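Local atomic coordinates of glycerophosphodiester phosphodiesterase (Cytophaga hutchinsonii ATCC 33406, PDB entry 3CH0), a protein that belongs to the glycerophosphodiester phosphodiesterase family, whose members are built on a TIM-barrel fold. Residues A[12-17]-A[260-265]. Sequence-based numbering, arbitrary orientation.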
loop_
_atom_site.group_PDB
_atom_site.type_symbol
_atom_site.label_atom_id
_atom_site.label_comp_id
_atom_site.label_asym_id
_atom_site.label_seq_id
_atom_site.Cartn_x
_atom_site.Cartn_y
_atom_site.Cartn_z
ATOM N N GLN A 12 -4.634 8.114 -4.840
ATOM C CA GLN A 12 -4.398 6.749 -4.386
ATOM C C GLN A 12 -5.309 6.430 -3.200
ATOM O O GLN A 12 -5.272 7.114 -2.175
ATOM C CB GLN A 12 -2.954 6.449 -3.973
ATOM C CG GLN A 12 -1.949 6.823 -5.031
ATOM C CD GLN A 12 -0.677 5.983 -4.964
ATOM O OE1 GLN A 12 -0.539 5.121 -4.083
ATOM N NE2 GLN A 12 0.233 6.214 -5.888
ATOM N N GLY A 13 -6.086 5.365 -3.316
ATOM C CA GLY A 13 -6.883 4.869 -2.199
ATOM C C GLY A 13 -6.043 3.997 -1.296
ATOM O O GLY A 13 -5.604 2.928 -1.703
ATOM N N HIS A 14 -5.741 4.489 -0.070
ATOM C CA HIS A 14 -4.848 3.811 0.870
ATOM C C HIS A 14 -5.516 2.514 1.349
ATOM O O HIS A 14 -6.614 2.578 1.944
ATOM C CB HIS A 14 -4.543 4.731 2.075
ATOM C CG HIS A 14 -3.509 4.231 3.031
ATOM N ND1 HIS A 14 -3.727 4.159 4.396
ATOM C CD2 HIS A 14 -2.234 3.808 2.826
ATOM C CE1 HIS A 14 -2.611 3.736 4.984
ATOM N NE2 HIS A 14 -1.689 3.541 4.054
ATOM N N ARG A 15 -4.915 1.368 1.085
ATOM C CA ARG A 15 -5.533 0.085 1.404
ATOM C C ARG A 15 -6.911 -0.022 0.815
ATOM O O ARG A 15 -7.840 -0.559 1.395
ATOM C CB ARG A 15 -5.527 -0.195 2.916
ATOM C CG ARG A 15 -4.142 0.092 3.590
ATOM C CD ARG A 15 -4.027 -0.274 5.052
ATOM N NE ARG A 15 -2.815 0.352 5.571
ATOM C CZ ARG A 15 -2.549 0.498 6.840
ATOM N NH1 ARG A 15 -3.254 -0.145 7.778
ATOM N NH2 ARG A 15 -1.510 1.219 7.177
ATOM N N GLY A 16 -6.988 0.514 -0.393
ATOM C CA GLY A 16 -8.263 0.627 -1.134
ATOM C C GLY A 16 -8.968 1.854 -0.599
ATOM O O GLY A 16 -9.056 2.880 -1.257
ATOM N N CYS A 17 -9.484 1.783 0.620
ATOM C CA CYS A 17 -10.112 2.948 1.240
ATOM C C CYS A 17 -10.386 2.658 2.714
ATOM O O CYS A 17 -11.521 2.606 3.151
ATOM C CB CYS A 17 -11.399 3.413 0.527
ATOM S SG CYS A 17 -12.640 2.141 0.333
ATOM N N GLY A 260 0.596 13.553 -6.281
ATOM C CA GLY A 260 -0.424 12.606 -5.883
ATOM C C GLY A 260 -0.600 12.647 -4.386
ATOM O O GLY A 260 0.169 13.260 -3.673
ATOM N N ILE A 261 -1.578 11.861 -3.959
ATOM C CA ILE A 261 -1.925 11.728 -2.532
ATOM C C ILE A 261 -2.351 10.316 -2.260
ATOM O O ILE A 261 -3.122 9.749 -3.015
ATOM C CB ILE A 261 -3.089 12.654 -2.134
ATOM C CG1 ILE A 261 -2.598 14.105 -2.171
ATOM C CG2 ILE A 261 -3.734 12.298 -0.732
ATOM C CD1 ILE A 261 -1.768 14.560 -0.982
ATOM N N ILE A 262 -1.817 9.772 -1.162
ATOM C CA ILE A 262 -2.276 8.522 -0.589
ATOM C C ILE A 262 -3.192 8.898 0.590
ATOM O O ILE A 262 -2.732 9.489 1.546
ATOM C CB ILE A 262 -1.075 7.608 -0.219
ATOM C CG1 ILE A 262 -0.256 7.226 -1.454
ATOM C CG2 ILE A 262 -1.555 6.386 0.694
ATOM C CD1 ILE A 262 1.163 6.881 -1.108
ATOM N N THR A 263 -4.430 8.415 0.524
ATOM C CA THR A 263 -5.421 8.753 1.528
ATOM C C THR A 263 -6.366 7.626 1.905
ATOM O O THR A 263 -6.777 6.846 1.053
ATOM C CB THR A 263 -6.301 9.945 1.022
ATOM O OG1 THR A 263 -7.285 10.311 2.019
ATOM C CG2 THR A 263 -7.055 9.661 -0.295
ATOM N N ASP A 264 -6.715 7.577 3.191
ATOM C CA ASP A 264 -7.733 6.629 3.669
ATOM C C ASP A 264 -9.144 6.997 3.200
ATOM O O ASP A 264 -10.040 6.176 3.317
ATOM C CB ASP A 264 -7.717 6.565 5.202
ATOM C CG ASP A 264 -6.502 5.862 5.712
ATOM O OD1 ASP A 264 -6.173 4.770 5.167
ATOM O OD2 ASP A 264 -5.871 6.382 6.659
ATOM N N TYR A 265 -9.332 8.262 2.802
ATOM C CA TYR A 265 -10.623 8.826 2.424
ATOM C C TYR A 265 -10.613 9.366 0.995
ATOM O O TYR A 265 -10.714 10.591 0.729
ATOM C CB TYR A 265 -10.982 9.924 3.440
ATOM C CG TYR A 265 -11.154 9.456 4.849
ATOM C CD1 TYR A 265 -12.366 8.892 5.262
ATOM C CD2 TYR A 265 -10.138 9.548 5.733
ATOM C CE1 TYR A 265 -12.550 8.473 6.566
ATOM C CE2 TYR A 265 -10.273 9.082 7.026
ATOM C CZ TYR A 265 -11.496 8.588 7.447
ATOM O OH TYR A 265 -11.608 8.146 8.735
#
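His14 and Asp264 meet just past the ends of two parallel strands, 10-13 and 260-263. These are the first and last strands of the barrel, and their pairing closes it. Gln12 N gives a hydrogen bond to Ile261 O (2.9 Å), and Gln12 O accepts one from Thr263 N (3.1 Å). His14 N continues the ladder to Thr263 O at 2.8 Å.

The CB of His14 rests against the carbonyl of Thr263, with Thr263 O 3.2 Å from His14 CB. The ring leaves with CG anti to the backbone N (chi1 -173°), which lays it alongside the Asp264 carboxylate. His14 ND1 gives a nearly straight hydrogen bond to Asp264 OD1, 2.6 Å away. The oxygen lies in the ring plane but is met from above the carboxylate plane, and the two planes are 54° apart. CG and CD2 of the ring both face the CG2 methyl of Ile262, with His14 CD2 at 3.4 Å from Ile262 CG2, an oblique approach. At the tip, NE2 is hydrogen-bonded to a bound citric acid. Arg15 CG lies over one face of the His14 ring.

Gln12 runs beside Ile262, and Gln12 OE1 comes 3.4 Å from Ile262 CG1. That amide oxygen is hydrogen-bonded to Asn134 on strand 132-137, two strands along the sheet. Thr263 OG1 accepts from Tyr265 N in an ST turn and is also bonded to Val244 O.

Asp264 OD2 is held by a salt bridge to Arg18 and a hydrogen bond to Asn245. The carboxylate is therefore gripped at both oxygens. This probably sets the rotation of the imidazole, with His14 ND1 toward Asp264 and NE2 toward the citric acid, which probably came from the crystallisation liquor but may mark a pocket.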